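Local atomic coordinates of valine-pyruvate aminotransferase (Salmonella typhimurium, PDB entry 3G7Q), a protein that transfers the amino group of valine to pyruvate with pyridoxal 5'-phosphate as cofactor, yielding 3-methyl-2-oxobutanoate and alanine, and so serves alanine biosynthesis. Residues V130-L134 with A135-I139; Q358-A362 with R363-M367. All blocks are in the same frame, centred on the assembly; numbering follows the deposited sequence.

Contact 1: residues V130-L134 with A135-I139; sequences VLFPL and APEYI
F132 meets I139 at the tight end of this local contact, where the chain leaves a strand and bends back to begin a helix. The methyl CG2 of I139 lies 3.4 Å from F132 CE1 and 3.6 Å from F132 CZ, against the far end of the ring from its CB, and the two side chains run at about a right angle to each other. The ring arrives there because its CG stands beside the backbone N, opposite the carbonyl carbon (chi1 -61°). V130 CG1, two residues back on the strand, rests on one face of the same ring toward its rim, 3.8 Å above the plane, and F151 of the neighbouring strand adds an edge-to-face ring contact. Closer to the turn, E137 CG comes up obliquely to F132 CD1 at 3.9 Å, with ring and carboxylate planes 33° apart.

This is a beta-to-alpha connection in the seven-stranded sheet of a class I aminotransferase: strand 129-132 runs parallel between strands 181-187 and 151-153, and the loop after it passes through a cis peptide bond before P136 into helix 138-142. Y138, pointing away from the strand, touches N191 of the N-P-T-G sequence, which in class I relatives lies at the cofactor, so the helix start is probably near the pyridoxal pocket.

Round L134 the fit is looser and more polar, though still buried. No direct hydrogen bond joins the two halves; instead a water accepts from L134 N at 2.9 Å and, in the conformer of E137 described here, donates to E137 OE2 at 3.3 Å. In the same conformer E137 OE1 is hydrogen-bonded to S187 OG; a second deposited conformer makes both links doubtful. A135 O is buried with no partner in the model.

Contact 2: residues Q358-A362 with R363-M367; sequences QRLKA and RGVLM
L360 O receives two backbone N-H groups from the residues that follow it: R363 N at 2.9 Å and V365 N at 3.0 Å. The donors approach from opposite faces of the carbonyl plane, and the V365 bond is the straighter, at 164° through its hydrogen. A third backbone bond runs from G364 N to K361 O, 3.0 Å, while R363 N also makes a weak one to R359 O.

Apolar contacts follow the reversed chain on two sides. Toward the interior, L360 CB faces V365 CB at 4.2 Å, and L360 CD1 reaches the selenium of M367, which is present as selenomethionine, at 4.4 Å; I405 of helix 396-416 and M388 of strand 387-391 continue this packing. On the other side the side chains of K361 and L366 pass at a slant, with K361 CG 3.8 Å from L366 CD2. With CG opposite the backbone N (chi1 180°), CG and CD join CB in lying along that one methyl, before the lysine chain bends away.

Charged ends turn outward from the contact. R363 rests its CG 3.5 Å from R359 O, then carries its guanidinium to salt bridges with E408 and E409, tying the turn to helix 396-416. R359 pairs with the terminal carboxylate of G417, just beyond that helix.

G364, with its positive phi of 85°, is the C-prime residue of a Schellman motif, defined by the bonds V365 N to L360 O and G364 N to K361 O; it closes helix 353-362 and sends the chain directly into strand 365-366, which pairs in parallel with strand 34-35.

Contacts 1 and 2 exemplify opposite ways of changing secondary structure in one chain: 130-139 goes from strand to helix through a cis proline, whereas 358-367 goes from helix to strand through a glycine. Backbone hydrogen bonds hold contact 2 together, but contact 1 has none across its halves and rests mainly on side-chain contacts. They do not touch; their centres are about 27 Å apart and their nearest atoms about 12 Å. The centre of contact 1 is about 12 Å from that of the chain, probably beside the cofactor pocket, and the centre of contact 2 is about 24 Å from it, against the C-terminal helix. The partner subunit touches neither.

Contact 1: residues V130-L134 with A135-I139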
# COMPACT_ATOMS: atom_id res chain seq x y z
N VAL A 130 -14.14 -7.37 -16.38
CA VAL A 130 -14.88 -6.79 -15.26
C VAL A 130 -16.06 -6.07 -15.89
O VAL A 130 -15.88 -5.21 -16.75
CB VAL A 130 -14.04 -5.79 -14.47
CG1 VAL A 130 -14.89 -5.07 -13.40
CG2 VAL A 130 -12.82 -6.46 -13.84
N LEU A 131 -17.27 -6.44 -15.47
CA LEU A 131 -18.48 -5.77 -15.95
C LEU A 131 -19.00 -4.74 -14.93
O LEU A 131 -19.19 -5.09 -13.76
CB LEU A 131 -19.57 -6.81 -16.23
CG LEU A 131 -20.96 -6.24 -16.57
CD1 LEU A 131 -20.89 -5.37 -17.82
CD2 LEU A 131 -22.00 -7.38 -16.73
N PHE A 132 -19.20 -3.50 -15.38
CA PHE A 132 -19.83 -2.43 -14.63
C PHE A 132 -21.24 -2.35 -15.19
O PHE A 132 -21.47 -1.76 -16.25
CB PHE A 132 -19.09 -1.10 -14.76
CG PHE A 132 -17.69 -1.14 -14.27
CD1 PHE A 132 -17.42 -1.23 -12.92
CD2 PHE A 132 -16.62 -1.09 -15.16
CE1 PHE A 132 -16.14 -1.28 -12.45
CE2 PHE A 132 -15.32 -1.14 -14.69
CZ PHE A 132 -15.08 -1.24 -13.33
N PRO A 133 -22.22 -2.97 -14.51
CA PRO A 133 -23.57 -2.95 -15.09
C PRO A 133 -24.28 -1.61 -15.00
O PRO A 133 -25.32 -1.42 -15.64
CB PRO A 133 -24.33 -4.02 -14.28
CG PRO A 133 -23.59 -4.13 -13.02
CD PRO A 133 -22.17 -3.73 -13.25
N LEU A 134 -23.73 -0.70 -14.22
CA LEU A 134 -24.31 0.62 -14.09
C LEU A 134 -23.19 1.68 -14.15
O LEU A 134 -22.79 2.23 -13.15
CB LEU A 134 -25.17 0.72 -12.83
CG LEU A 134 -26.14 1.92 -12.57
CD1 LEU A 134 -26.95 2.27 -13.74
CD2 LEU A 134 -27.05 1.60 -11.42
N ALA A 135 -22.74 1.97 -15.36
CA ALA A 135 -21.81 3.08 -15.56
C ALA A 135 -22.60 4.38 -15.41
O ALA A 135 -23.79 4.39 -15.71
CB ALA A 135 -21.17 2.98 -16.92
N PRO A 136 -21.97 5.49 -14.99
CA PRO A 136 -20.56 5.68 -14.68
C PRO A 136 -20.13 5.21 -13.28
O PRO A 136 -20.91 5.25 -12.33
CB PRO A 136 -20.38 7.19 -14.79
CG PRO A 136 -21.68 7.72 -14.39
CD PRO A 136 -22.72 6.74 -14.82
N GLU A 137 -18.88 4.77 -13.21
CA GLU A 137 -18.24 4.29 -11.99
C GLU A 137 -16.89 4.96 -11.89
O GLU A 137 -16.30 5.34 -12.91
CB GLU A 137 -18.05 2.78 -12.05
CG GLU A 137 -19.28 1.96 -11.74
CD GLU A 137 -19.66 1.98 -10.25
OE1 GLU A 137 -18.92 2.56 -9.44
OE2 GLU A 137 -20.72 1.43 -9.90
N TYR A 138 -16.40 5.14 -10.68
CA TYR A 138 -15.09 5.72 -10.46
C TYR A 138 -13.93 4.74 -10.67
O TYR A 138 -12.94 5.10 -11.30
CB TYR A 138 -15.00 6.30 -9.04
CG TYR A 138 -13.59 6.60 -8.62
CD1 TYR A 138 -12.93 7.70 -9.14
CD2 TYR A 138 -12.91 5.78 -7.72
CE1 TYR A 138 -11.62 7.99 -8.78
CE2 TYR A 138 -11.59 6.06 -7.36
CZ TYR A 138 -10.95 7.17 -7.89
OH TYR A 138 -9.64 7.49 -7.57
N ILE A 139 -14.01 3.52 -10.18
CA ILE A 139 -12.82 2.64 -10.34
C ILE A 139 -12.36 2.50 -11.81
O ILE A 139 -11.14 2.43 -12.09
CB ILE A 139 -13.00 1.26 -9.63
CG1 ILE A 139 -11.64 0.52 -9.56
CG2 ILE A 139 -14.09 0.43 -10.29
CD1 ILE A 139 -10.54 1.31 -8.81
O HOH W 1 -21.51 -0.70 -12.29

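Contact 2: residues Q358-A362 with R363-M367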
# COMPACT_ATOMS: atom_id res chain seq x y z
N GLN A 358 -11.48 23.05 -20.19
CA GLN A 358 -10.36 23.95 -20.53
C GLN A 358 -10.74 25.41 -20.24
O GLN A 358 -9.93 26.20 -19.75
CB GLN A 358 -9.93 23.80 -21.99
CG GLN A 358 -9.35 22.42 -22.31
CD GLN A 358 -8.07 22.13 -21.54
OE1 GLN A 358 -7.27 23.04 -21.29
NE2 GLN A 358 -7.86 20.86 -21.17
N ARG A 359 -11.97 25.76 -20.58
CA ARG A 359 -12.45 27.13 -20.36
C ARG A 359 -12.56 27.49 -18.89
O ARG A 359 -12.26 28.63 -18.49
CB ARG A 359 -13.78 27.34 -21.08
CG ARG A 359 -13.58 27.33 -22.57
CD ARG A 359 -14.84 27.56 -23.30
NE ARG A 359 -14.63 27.53 -24.75
CZ ARG A 359 -15.61 27.72 -25.62
NH1 ARG A 359 -16.83 27.97 -25.18
NH2 ARG A 359 -15.36 27.67 -26.92
N LEU A 360 -13.04 26.53 -18.10
CA LEU A 360 -13.13 26.68 -16.64
C LEU A 360 -11.72 26.78 -16.03
O LEU A 360 -11.43 27.64 -15.22
CB LEU A 360 -13.86 25.51 -16.06
CG LEU A 360 -15.36 25.38 -16.38
CD1 LEU A 360 -15.95 24.05 -15.88
CD2 LEU A 360 -16.09 26.54 -15.76
N LYS A 361 -10.84 25.88 -16.45
CA LYS A 361 -9.47 25.87 -15.96
C LYS A 361 -8.78 27.20 -16.20
O LYS A 361 -8.09 27.71 -15.32
CB LYS A 361 -8.68 24.75 -16.64
CG LYS A 361 -7.22 24.67 -16.19
CD LYS A 361 -6.59 23.35 -16.58
CE LYS A 361 -5.99 23.39 -17.94
NZ LYS A 361 -4.69 24.14 -17.89
N ALA A 362 -8.98 27.78 -17.38
CA ALA A 362 -8.38 29.08 -17.71
C ALA A 362 -8.87 30.18 -16.77
O ALA A 362 -8.20 31.20 -16.62
CB ALA A 362 -8.70 29.47 -19.16
N ARG A 363 -10.04 29.98 -16.17
CA ARG A 363 -10.60 30.91 -15.20
C ARG A 363 -10.45 30.47 -13.75
O ARG A 363 -11.09 31.03 -12.87
CB ARG A 363 -12.06 31.16 -15.52
CG ARG A 363 -12.23 31.77 -16.89
CD ARG A 363 -13.60 32.27 -17.13
NE ARG A 363 -13.96 33.37 -16.24
CZ ARG A 363 -15.20 33.80 -16.06
NH1 ARG A 363 -16.22 33.22 -16.68
NH2 ARG A 363 -15.44 34.79 -15.21
N GLY A 364 -9.62 29.46 -13.50
CA GLY A 364 -9.31 29.03 -12.14
C GLY A 364 -10.24 28.07 -11.48
O GLY A 364 -10.19 27.91 -10.25
N VAL A 365 -11.08 27.40 -12.27
CA VAL A 365 -12.07 26.46 -11.75
C VAL A 365 -11.78 25.06 -12.32
O VAL A 365 -11.65 24.89 -13.54
CB VAL A 365 -13.51 26.88 -12.12
CG1 VAL A 365 -14.53 25.87 -11.64
CG2 VAL A 365 -13.83 28.27 -11.57
N LEU A 366 -11.63 24.09 -11.43
CA LEU A 366 -11.39 22.73 -11.82
C LEU A 366 -12.53 21.79 -11.40
O LEU A 366 -12.89 21.75 -10.22
CB LEU A 366 -10.09 22.24 -11.21
CG LEU A 366 -8.81 22.89 -11.75
CD1 LEU A 366 -7.68 22.34 -10.92
CD2 LEU A 366 -8.59 22.65 -13.27
N MSE A 367 -13.07 21.05 -12.38
CA MSE A 367 -14.08 20.00 -12.21
C MSE A 367 -13.61 18.85 -13.10
O MSE A 367 -12.69 19.03 -13.89
CB MSE A 367 -15.48 20.49 -12.62
CG MSE A 367 -15.92 21.64 -11.78
SE MSE A 367 -17.74 22.17 -12.34
CE MSE A 367 -18.17 23.40 -10.89